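CRISPR-associated protein CasA/Cse1 (PDB 4AN8) serves as a subunit of the Cascade ribonucleoprotein complex in type I-E CRISPR immunity, where it probably takes part in selecting foreign DNA. Local coordinates at residues A[186-194]-A[294-303]; A[385-396]-A[427-437]. All coordinates share one frame; numbering follows the deposited sequence.

Contact 1: A[186-194]-A[294-303]; sequences VARPALFLP and VLRLSEERSF
Ala190 and Phe192 meet Leu295 and Phe303 where the loop that follows strand 292-294 lies across one face of a three-stranded antiparallel sheet, beside its outer strand 191-195, in the large mixed helix-and-strand part of Cse1. The one direct hydrogen bond between the segments is nearly straight: Ala190 N gives its proton to Leu295 O at 2.9 Å, 173° at the hydrogen, with the donor tilted out of the carbonyl plane. Water extends this link: one molecule lies within hydrogen-bonding distance of both Ala190 O and Leu295 O, and another accepts from Leu297 N and lies within hydrogen-bonding distance of Arg188 O.

Next to the backbone bond lies an apolar patch. Phe303 leaves its backbone with CG opposite N (chi1 -172°), which carries its ring tip to Ala190 CB, 3.6 Å from Phe303 CZ. The same Phe303 CZ lies 3.7 Å from CZ of Phe192, whose ring is inclined obliquely to that of Phe303. Leu295 CD2 closes on the edge of the Phe192 ring, 4.1 Å from Phe192 CZ. On the sheet, Phe303 packs on Val345 and Tyr363, and Leu297 on Arg359.

At the other end two arginines run side by side. Arg188 bends at chi2 (-59°), and its guanidinium is held by a salt bridge to Asp183 and hydrogen bonds to Ser350 and Gln352 O. Arg296 stays extended from CG to NE, laying its flat guanidinium along the aliphatic part of Arg188: Arg188 CB stands 3.8 Å above the centre of the Arg296 guanidinium plane, and Arg188 CD comes within 3.4 Å of Arg296 NH2.

Contact 2: A[385-396]-A[427-437]; sequences AEELGQGLKHLA and LPLERLYWHAL
Tyr433 turns its ring toward helix 385-396 because CG lies opposite the backbone N (chi1 173°), while Leu392, with CG beside its own N (chi1 -67°), sends CD1 over a face of that ring. Leu392 CD1 makes a CH-pi contact, 3.6 Å from the centroid of the Tyr433 ring, and Leu437 CD1 lies over the opposite face, offset toward the rim. Beyond the ring, Tyr433 OH donates to a lone pair of Ala385 O in the carbonyl plane, at 2.8 Å; since this oxygen also takes the helical bond from Gly389 N, two donors grip it. Gly389, without a side chain, lets its CA approach Tyr433 CE2 to 3.5 Å.

The tyrosine is thus a knob in the hole formed by Ala385, Leu388, Gly389 and Leu392. It joins two nearly antiparallel helices of the C-terminal four-helix bundle; the axes of the two segments approach to 9.6 Å, at 160°. Helix 453-476 packs on Leu429, Tyr433 and Leu437, helix 483-499 on Leu392 and Leu395.

On the flank, Trp434 CH2 lies beside Ala385 O, and Glu386 brings its carboxylate to the indole end, OE2 3.9 Å from Trp434 CH2; Arg305 bridges to that carboxylate and makes a cation-pi contact with the indole. A water accepts from Trp434 NE1 and donates to both Gly389 O and Glu430 OE1. The Glu430 carboxylate lies against the aliphatic part of Lys393, OE1 3.4 Å from Lys393 CB, while the Lys393 ammonium stays beyond salt-bridge range of it.

Contact 1 closes before contact 2 opens along the chain, and their centres are about 22 Å apart. The centre of the first lies about 6 Å from the centre of the chain, that of the second about 26 Å out in the helical bundle. What joins them is the far side of the loop that contains 294-303: Ser302 OG hydrogen-bonds Asp438 of helix 429-446, and Arg301 NH2 lies 4.2 Å from Glu386 OE2, a packing contact without a hydrogen bond. A little further along, Trp304 packs on Trp434 and Leu437. One loop therefore touches both the face of the three-stranded sheet and the C-terminal helical bundle.

Contact 1: A[186-194]-A[294-303]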
loop_
_atom_site.group_PDB
_atom_site.type_symbol
_atom_site.label_atom_id
_atom_site.label_comp_id
_atom_site.label_asym_id
_atom_site.label_seq_id
_atom_site.Cartn_x
_atom_site.Cartn_y
_atom_site.Cartn_z
ATOM N N VAL A 186 6.684 -5.772 -3.525
ATOM C CA VAL A 186 6.142 -4.595 -2.868
ATOM C C VAL A 186 6.372 -4.593 -1.367
ATOM O O VAL A 186 5.611 -4.007 -0.626
ATOM C CB VAL A 186 4.638 -4.345 -3.220
ATOM C CG1 VAL A 186 4.523 -3.789 -4.654
ATOM C CG2 VAL A 186 3.811 -5.621 -3.037
ATOM N N ALA A 187 7.446 -5.228 -0.926
ATOM C CA ALA A 187 7.833 -5.193 0.483
ATOM C C ALA A 187 7.960 -3.773 1.055
ATOM O O ALA A 187 7.571 -3.533 2.208
ATOM C CB ALA A 187 9.132 -5.954 0.692
ATOM N N ARG A 188 8.492 -2.849 0.251
ATOM C CA ARG A 188 8.858 -1.505 0.722
ATOM C C ARG A 188 7.866 -0.380 0.394
ATOM O O ARG A 188 7.668 0.516 1.207
ATOM C CB ARG A 188 10.242 -1.083 0.182
ATOM C CG ARG A 188 11.345 -2.117 0.320
ATOM C CD ARG A 188 11.534 -2.493 1.783
ATOM N NE ARG A 188 12.396 -3.664 1.938
ATOM C CZ ARG A 188 12.848 -4.115 3.105
ATOM N NH1 ARG A 188 12.536 -3.513 4.254
ATOM N NH2 ARG A 188 13.614 -5.181 3.126
ATOM N N PRO A 189 7.294 -0.382 -0.825
ATOM C CA PRO A 189 6.628 0.860 -1.205
ATOM C C PRO A 189 5.228 0.921 -0.675
ATOM O O PRO A 189 4.619 -0.114 -0.386
ATOM C CB PRO A 189 6.592 0.793 -2.740
ATOM C CG PRO A 189 6.625 -0.672 -3.037
ATOM C CD PRO A 189 7.438 -1.311 -1.957
ATOM N N ALA A 190 4.727 2.138 -0.568
ATOM C CA ALA A 190 3.340 2.375 -0.233
ATOM C C ALA A 190 2.504 2.126 -1.482
ATOM O O ALA A 190 2.871 2.565 -2.558
ATOM C CB ALA A 190 3.183 3.809 0.227
ATOM N N LEU A 191 1.390 1.422 -1.349
ATOM C CA LEU A 191 0.557 1.128 -2.519
ATOM C C LEU A 191 -0.657 2.060 -2.619
ATOM O O LEU A 191 -1.405 2.215 -1.645
ATOM C CB LEU A 191 0.098 -0.327 -2.484
ATOM C CG LEU A 191 1.276 -1.318 -2.437
ATOM C CD1 LEU A 191 0.752 -2.765 -2.428
ATOM C CD2 LEU A 191 2.246 -1.091 -3.613
ATOM N N PHE A 192 -0.842 2.671 -3.790
ATOM C CA PHE A 192 -1.999 3.532 -4.035
ATOM C C PHE A 192 -3.166 2.755 -4.625
ATOM O O PHE A 192 -3.080 2.210 -5.742
ATOM C CB PHE A 192 -1.642 4.719 -4.928
ATOM C CG PHE A 192 -0.713 5.690 -4.276
ATOM C CD1 PHE A 192 0.626 5.375 -4.102
ATOM C CD2 PHE A 192 -1.175 6.913 -3.813
ATOM C CE1 PHE A 192 1.492 6.268 -3.500
ATOM C CE2 PHE A 192 -0.308 7.819 -3.191
ATOM C CZ PHE A 192 1.025 7.498 -3.039
ATOM N N LEU A 193 -4.259 2.715 -3.873
ATOM C CA LEU A 193 -5.442 1.987 -4.312
ATOM C C LEU A 193 -6.689 2.851 -4.299
ATOM O O LEU A 193 -7.411 2.888 -3.309
ATOM C CB LEU A 193 -5.662 0.750 -3.431
ATOM C CG LEU A 193 -6.872 -0.084 -3.837
ATOM C CD1 LEU A 193 -6.450 -1.152 -4.857
ATOM C CD2 LEU A 193 -7.548 -0.704 -2.614
ATOM N N PRO A 194 -6.951 3.562 -5.400
ATOM C CA PRO A 194 -8.202 4.312 -5.501
ATOM C C PRO A 194 -9.386 3.376 -5.288
ATOM O O PRO A 194 -9.330 2.194 -5.647
ATOM C CB PRO A 194 -8.193 4.816 -6.937
ATOM C CG PRO A 194 -6.761 4.907 -7.272
ATOM C CD PRO A 194 -6.110 3.732 -6.594
ATOM N N VAL A 294 11.058 5.197 -4.060
ATOM C CA VAL A 294 9.640 4.892 -3.938
ATOM C C VAL A 294 9.029 5.609 -2.732
ATOM O O VAL A 294 9.693 5.783 -1.714
ATOM C CB VAL A 294 9.418 3.371 -3.845
ATOM C CG1 VAL A 294 9.959 2.688 -5.112
ATOM C CG2 VAL A 294 10.086 2.776 -2.582
ATOM N N LEU A 295 7.788 6.069 -2.848
ATOM C CA LEU A 295 7.089 6.551 -1.664
ATOM C C LEU A 295 6.867 5.372 -0.739
ATOM O O LEU A 295 6.578 4.254 -1.170
ATOM C CB LEU A 295 5.771 7.251 -1.988
ATOM C CG LEU A 295 5.909 8.771 -2.080
ATOM C CD1 LEU A 295 6.828 9.121 -3.273
ATOM C CD2 LEU A 295 4.560 9.432 -2.208
ATOM N N ARG A 296 7.017 5.638 0.548
ATOM C CA ARG A 296 7.183 4.585 1.517
ATOM C C ARG A 296 6.474 5.052 2.784
ATOM O O ARG A 296 6.542 6.218 3.131
ATOM C CB ARG A 296 8.685 4.447 1.750
ATOM C CG ARG A 296 9.152 3.169 2.331
ATOM C CD ARG A 296 10.609 2.989 1.984
ATOM N NE ARG A 296 11.230 1.936 2.777
ATOM C CZ ARG A 296 12.317 1.266 2.398
ATOM N NH1 ARG A 296 12.895 1.531 1.220
ATOM N NH2 ARG A 296 12.816 0.324 3.188
ATOM N N LEU A 297 5.762 4.169 3.456
ATOM C CA LEU A 297 5.151 4.562 4.714
ATOM C C LEU A 297 6.241 4.665 5.779
ATOM O O LEU A 297 7.176 3.865 5.818
ATOM C CB LEU A 297 4.062 3.576 5.123
ATOM C CG LEU A 297 2.829 3.501 4.223
ATOM C CD1 LEU A 297 2.036 2.222 4.503
ATOM C CD2 LEU A 297 1.932 4.740 4.346
ATOM N N SER A 298 6.138 5.665 6.641
ATOM C CA SER A 298 7.179 5.882 7.636
ATOM C C SER A 298 6.625 5.821 9.054
ATOM O O SER A 298 5.482 6.215 9.312
ATOM C CB SER A 298 7.893 7.206 7.410
ATOM O OG SER A 298 8.748 7.473 8.504
ATOM N N GLU A 299 7.462 5.333 9.964
ATOM C CA GLU A 299 7.079 5.110 11.352
ATOM C C GLU A 299 6.423 6.318 12.008
ATOM O O GLU A 299 5.379 6.190 12.648
ATOM C CB GLU A 299 8.287 4.661 12.177
ATOM C CG GLU A 299 7.996 4.575 13.658
ATOM C CD GLU A 299 8.605 3.351 14.306
ATOM O OE1 GLU A 299 9.852 3.259 14.367
ATOM O OE2 GLU A 299 7.833 2.481 14.759
ATOM N N GLU A 300 7.019 7.491 11.864
ATOM C CA GLU A 300 6.445 8.640 12.547
ATOM C C GLU A 300 6.024 9.797 11.629
ATOM O O GLU A 300 5.179 10.612 12.004
ATOM C CB GLU A 300 7.350 9.078 13.705
ATOM C CG GLU A 300 7.446 8.005 14.794
ATOM C CD GLU A 300 8.393 8.359 15.929
ATOM O OE1 GLU A 300 8.980 9.461 15.906
ATOM O OE2 GLU A 300 8.550 7.525 16.848
ATOM N N ARG A 301 6.580 9.836 10.418
ATOM C CA ARG A 301 6.252 10.865 9.434
ATOM C C ARG A 301 4.938 10.618 8.669
ATOM O O ARG A 301 4.784 9.626 7.974
ATOM C CB ARG A 301 7.420 11.014 8.460
ATOM C CG ARG A 301 7.185 11.926 7.280
ATOM C CD ARG A 301 8.313 11.754 6.274
ATOM N NE ARG A 301 8.100 12.538 5.063
ATOM C CZ ARG A 301 8.434 13.815 4.932
ATOM N NH1 ARG A 301 9.006 14.450 5.945
ATOM N NH2 ARG A 301 8.203 14.455 3.791
ATOM N N SER A 302 4.004 11.551 8.791
ATOM C CA SER A 302 2.725 11.492 8.085
ATOM C C SER A 302 2.914 11.279 6.595
ATOM O O SER A 302 3.693 11.974 5.958
ATOM C CB SER A 302 1.927 12.787 8.311
ATOM O OG SER A 302 1.460 12.882 9.647
ATOM N N PHE A 303 2.173 10.335 6.032
ATOM C CA PHE A 303 2.359 9.978 4.636
ATOM C C PHE A 303 2.016 11.092 3.624
ATOM O O PHE A 303 2.697 11.257 2.611
ATOM C CB PHE A 303 1.582 8.708 4.298
ATOM C CG PHE A 303 1.886 8.190 2.941
ATOM C CD1 PHE A 303 3.162 7.753 2.634
ATOM C CD2 PHE A 303 0.919 8.200 1.944
ATOM C CE1 PHE A 303 3.458 7.279 1.328
ATOM C CE2 PHE A 303 1.202 7.743 0.658
ATOM C CZ PHE A 303 2.467 7.286 0.346
HETATM O O HOH W 1 5.410 1.257 2.726
HETATM O O HOH W 2 4.627 4.268 -3.491
#

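Contact 2: A[385-396]-A[427-437]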
loop_
_atom_site.group_PDB
_atom_site.type_symbol
_atom_site.label_atom_id
_atom_site.label_comp_id
_atom_site.label_asym_id
_atom_site.label_seq_id
_atom_site.Cartn_x
_atom_site.Cartn_y
_atom_site.Cartn_z
ATOM N N ALA A 385 3.282 24.104 5.771
ATOM C CA ALA A 385 3.222 23.183 6.891
ATOM C C ALA A 385 4.624 22.731 7.278
ATOM O O ALA A 385 4.938 22.636 8.468
ATOM C CB ALA A 385 2.292 22.008 6.593
ATOM N N GLU A 386 5.495 22.515 6.292
ATOM C CA GLU A 386 6.876 22.105 6.609
ATOM C C GLU A 386 7.711 23.220 7.238
ATOM O O GLU A 386 8.557 22.961 8.098
ATOM C CB GLU A 386 7.625 21.519 5.394
ATOM C CG GLU A 386 7.055 20.202 4.843
ATOM C CD GLU A 386 7.335 18.980 5.732
ATOM O OE1 GLU A 386 8.213 19.049 6.616
ATOM O OE2 GLU A 386 6.670 17.937 5.547
ATOM N N GLU A 387 7.496 24.453 6.806
ATOM C CA GLU A 387 8.292 25.551 7.325
ATOM C C GLU A 387 7.923 25.795 8.788
ATOM O O GLU A 387 8.787 25.949 9.644
ATOM C CB GLU A 387 8.089 26.816 6.490
ATOM C CG GLU A 387 8.793 26.770 5.138
ATOM C CD GLU A 387 8.590 28.033 4.307
ATOM O OE1 GLU A 387 7.957 28.992 4.812
ATOM O OE2 GLU A 387 9.065 28.057 3.147
ATOM N N LEU A 388 6.625 25.817 9.062
ATOM C CA LEU A 388 6.147 26.005 10.407
ATOM C C LEU A 388 6.658 24.870 11.303
ATOM O O LEU A 388 7.184 25.119 12.397
ATOM C CB LEU A 388 4.627 26.088 10.393
ATOM C CG LEU A 388 3.947 26.144 11.748
ATOM C CD1 LEU A 388 4.561 27.263 12.569
ATOM C CD2 LEU A 388 2.480 26.358 11.559
ATOM N N GLY A 389 6.561 23.630 10.813
ATOM C CA GLY A 389 6.966 22.466 11.584
ATOM C C GLY A 389 8.446 22.484 11.889
ATOM O O GLY A 389 8.891 21.968 12.920
ATOM N N GLN A 390 9.220 23.078 10.989
ATOM C CA GLN A 390 10.652 23.247 11.201
ATOM C C GLN A 390 10.910 24.330 12.283
ATOM O O GLN A 390 11.777 24.178 13.157
ATOM C CB GLN A 390 11.329 23.615 9.876
ATOM C CG GLN A 390 12.798 23.218 9.777
ATOM C CD GLN A 390 13.017 21.702 9.768
ATOM O OE1 GLN A 390 12.083 20.920 9.559
ATOM N NE2 GLN A 390 14.258 21.288 10.001
ATOM N N GLY A 391 10.144 25.413 12.215
ATOM C CA GLY A 391 10.169 26.433 13.246
ATOM C C GLY A 391 9.817 25.846 14.599
ATOM O O GLY A 391 10.502 26.115 15.590
ATOM N N LEU A 392 8.768 25.025 14.644
ATOM C CA LEU A 392 8.377 24.343 15.882
ATOM C C LEU A 392 9.462 23.404 16.387
ATOM O O LEU A 392 9.752 23.375 17.585
ATOM C CB LEU A 392 7.054 23.590 15.717
ATOM C CG LEU A 392 5.855 24.514 15.499
ATOM C CD1 LEU A 392 4.562 23.740 15.161
ATOM C CD2 LEU A 392 5.647 25.451 16.704
ATOM N N LYS A 393 10.058 22.626 15.489
ATOM C CA LYS A 393 11.143 21.734 15.887
ATOM C C LYS A 393 12.306 22.527 16.503
ATOM O O LYS A 393 12.951 22.087 17.462
ATOM C CB LYS A 393 11.630 20.910 14.690
ATOM C CG LYS A 393 12.812 19.990 14.975
ATOM C CD LYS A 393 13.320 19.378 13.676
ATOM C CE LYS A 393 14.482 18.415 13.897
ATOM N NZ LYS A 393 14.109 17.203 14.711
ATOM N N HIS A 394 12.579 23.697 15.948
ATOM C CA HIS A 394 13.674 24.502 16.453
ATOM C C HIS A 394 13.300 25.046 17.829
ATOM O O HIS A 394 14.104 25.031 18.766
ATOM C CB HIS A 394 13.997 25.646 15.491
ATOM C CG HIS A 394 15.107 26.533 15.963
ATOM N ND1 HIS A 394 14.910 27.853 16.307
ATOM C CD2 HIS A 394 16.422 26.282 16.170
ATOM C CE1 HIS A 394 16.060 28.383 16.691
ATOM N NE2 HIS A 394 16.993 27.450 16.619
ATOM N N LEU A 395 12.066 25.513 17.943
ATOM C CA LEU A 395 11.547 25.971 19.217
ATOM C C LEU A 395 11.740 24.878 20.283
ATOM O O LEU A 395 12.282 25.144 21.359
ATOM C CB LEU A 395 10.080 26.342 19.064
ATOM C CG LEU A 395 9.492 27.351 20.045
ATOM C CD1 LEU A 395 8.016 27.609 19.739
ATOM C CD2 LEU A 395 9.648 26.840 21.444
ATOM N N ALA A 396 11.329 23.645 19.972
ATOM C CA ALA A 396 11.444 22.533 20.918
ATOM C C ALA A 396 12.888 22.279 21.323
ATOM O O ALA A 396 13.169 21.982 22.482
ATOM C CB ALA A 396 10.816 21.249 20.346
ATOM N N LEU A 427 8.588 16.592 24.881
ATOM C CA LEU A 427 7.738 17.760 24.669
ATOM C C LEU A 427 6.685 17.412 23.631
ATOM O O LEU A 427 7.006 16.822 22.611
ATOM C CB LEU A 427 8.572 18.959 24.207
ATOM C CG LEU A 427 9.664 19.472 25.157
ATOM C CD1 LEU A 427 10.554 20.481 24.441
ATOM C CD2 LEU A 427 9.058 20.088 26.416
ATOM N N PRO A 428 5.423 17.764 23.892
ATOM C CA PRO A 428 4.308 17.448 22.988
ATOM C C PRO A 428 4.195 18.356 21.761
ATOM O O PRO A 428 3.218 18.256 21.022
ATOM C CB PRO A 428 3.078 17.673 23.871
ATOM C CG PRO A 428 3.526 18.699 24.876
ATOM C CD PRO A 428 4.968 18.390 25.144
ATOM N N LEU A 429 5.174 19.219 21.527
ATOM C CA LEU A 429 5.000 20.255 20.517
ATOM C C LEU A 429 4.880 19.715 19.067
ATOM O O LEU A 429 3.896 19.984 18.373
ATOM C CB LEU A 429 6.117 21.297 20.645
ATOM C CG LEU A 429 5.962 22.515 19.745
ATOM C CD1 LEU A 429 4.700 23.241 20.118
ATOM C CD2 LEU A 429 7.188 23.426 19.870
ATOM N N GLU A 430 5.874 18.955 18.617
ATOM C CA GLU A 430 5.901 18.506 17.225
ATOM C C GLU A 430 4.867 17.420 16.972
ATOM O O GLU A 430 4.177 17.430 15.949
ATOM C CB GLU A 430 7.284 17.985 16.855
ATOM C CG GLU A 430 8.354 19.042 16.714
ATOM C CD GLU A 430 9.710 18.413 16.472
ATOM O OE1 GLU A 430 9.983 18.014 15.314
ATOM O OE2 GLU A 430 10.485 18.282 17.449
ATOM N N ARG A 431 4.774 16.481 17.907
ATOM C CA ARG A 431 3.798 15.404 17.824
ATOM C C ARG A 431 2.388 15.955 17.661
ATOM O O ARG A 431 1.629 15.479 16.817
ATOM C CB ARG A 431 3.900 14.488 19.043
ATOM C CG ARG A 431 2.920 13.336 19.057
ATOM C CD ARG A 431 3.201 12.365 20.210
ATOM N NE ARG A 431 3.148 12.987 21.536
ATOM C CZ ARG A 431 2.023 13.275 22.191
ATOM N NH1 ARG A 431 0.839 13.019 21.645
ATOM N NH2 ARG A 431 2.080 13.836 23.394
ATOM N N LEU A 432 2.030 16.975 18.437
ATOM C CA LEU A 432 0.655 17.479 18.370
ATOM C C LEU A 432 0.377 18.349 17.146
ATOM O O LEU A 432 -0.706 18.296 16.574
ATOM C CB LEU A 432 0.257 18.213 19.652
ATOM C CG LEU A 432 -0.341 17.294 20.712
ATOM C CD1 LEU A 432 0.768 16.599 21.465
ATOM C CD2 LEU A 432 -1.229 18.077 21.669
ATOM N N TYR A 433 1.347 19.163 16.756
ATOM C CA TYR A 433 1.227 19.918 15.516
ATOM C C TYR A 433 0.860 18.949 14.373
ATOM O O TYR A 433 -0.171 19.091 13.731
ATOM C CB TYR A 433 2.547 20.632 15.235
ATOM C CG TYR A 433 2.626 21.328 13.895
ATOM C CD1 TYR A 433 1.802 22.407 13.605
ATOM C CD2 TYR A 433 3.537 20.916 12.925
ATOM C CE1 TYR A 433 1.869 23.054 12.387
ATOM C CE2 TYR A 433 3.614 21.570 11.690
ATOM C CZ TYR A 433 2.782 22.634 11.434
ATOM O OH TYR A 433 2.838 23.293 10.228
ATOM N N TRP A 434 1.706 17.950 14.141
ATOM C CA TRP A 434 1.486 16.997 13.049
ATOM C C TRP A 434 0.210 16.167 13.218
ATOM O O TRP A 434 -0.551 15.979 12.272
ATOM C CB TRP A 434 2.712 16.109 12.862
ATOM C CG TRP A 434 3.851 16.888 12.307
ATOM C CD1 TRP A 434 5.032 17.158 12.921
ATOM C CD2 TRP A 434 3.902 17.537 11.022
ATOM N NE1 TRP A 434 5.822 17.922 12.094
ATOM C CE2 TRP A 434 5.152 18.158 10.921
ATOM C CE3 TRP A 434 3.015 17.627 9.943
ATOM C CZ2 TRP A 434 5.537 18.891 9.783
ATOM C CZ3 TRP A 434 3.399 18.347 8.813
ATOM C CH2 TRP A 434 4.648 18.967 8.741
ATOM N N HIS A 435 -0.042 15.700 14.432
ATOM C CA HIS A 435 -1.279 14.976 14.699
ATOM C C HIS A 435 -2.515 15.815 14.376
ATOM O O HIS A 435 -3.494 15.319 13.805
ATOM C CB HIS A 435 -1.342 14.504 16.146
ATOM C CG HIS A 435 -2.583 13.735 16.462
ATOM N ND1 HIS A 435 -2.578 12.375 16.678
ATOM C CD2 HIS A 435 -3.874 14.131 16.564
ATOM C CE1 HIS A 435 -3.814 11.967 16.916
ATOM N NE2 HIS A 435 -4.618 13.012 16.851
ATOM N N ALA A 436 -2.479 17.088 14.739
ATOM C CA ALA A 436 -3.603 17.962 14.426
ATOM C C ALA A 436 -3.780 18.100 12.930
ATOM O O ALA A 436 -4.906 18.133 12.436
ATOM C CB ALA A 436 -3.415 19.326 15.052
ATOM N N LEU A 437 -2.666 18.202 12.204
ATOM C CA LEU A 437 -2.714 18.351 10.738
ATOM C C LEU A 437 -3.168 17.063 10.023
ATOM O O LEU A 437 -3.808 17.128 8.972
ATOM C CB LEU A 437 -1.354 18.799 10.213
ATOM C CG LEU A 437 -0.926 20.206 10.656
ATOM C CD1 LEU A 437 0.343 20.586 9.920
ATOM C CD2 LEU A 437 -2.021 21.212 10.358
HETATM O O HOH W 3 8.145 19.316 12.999
#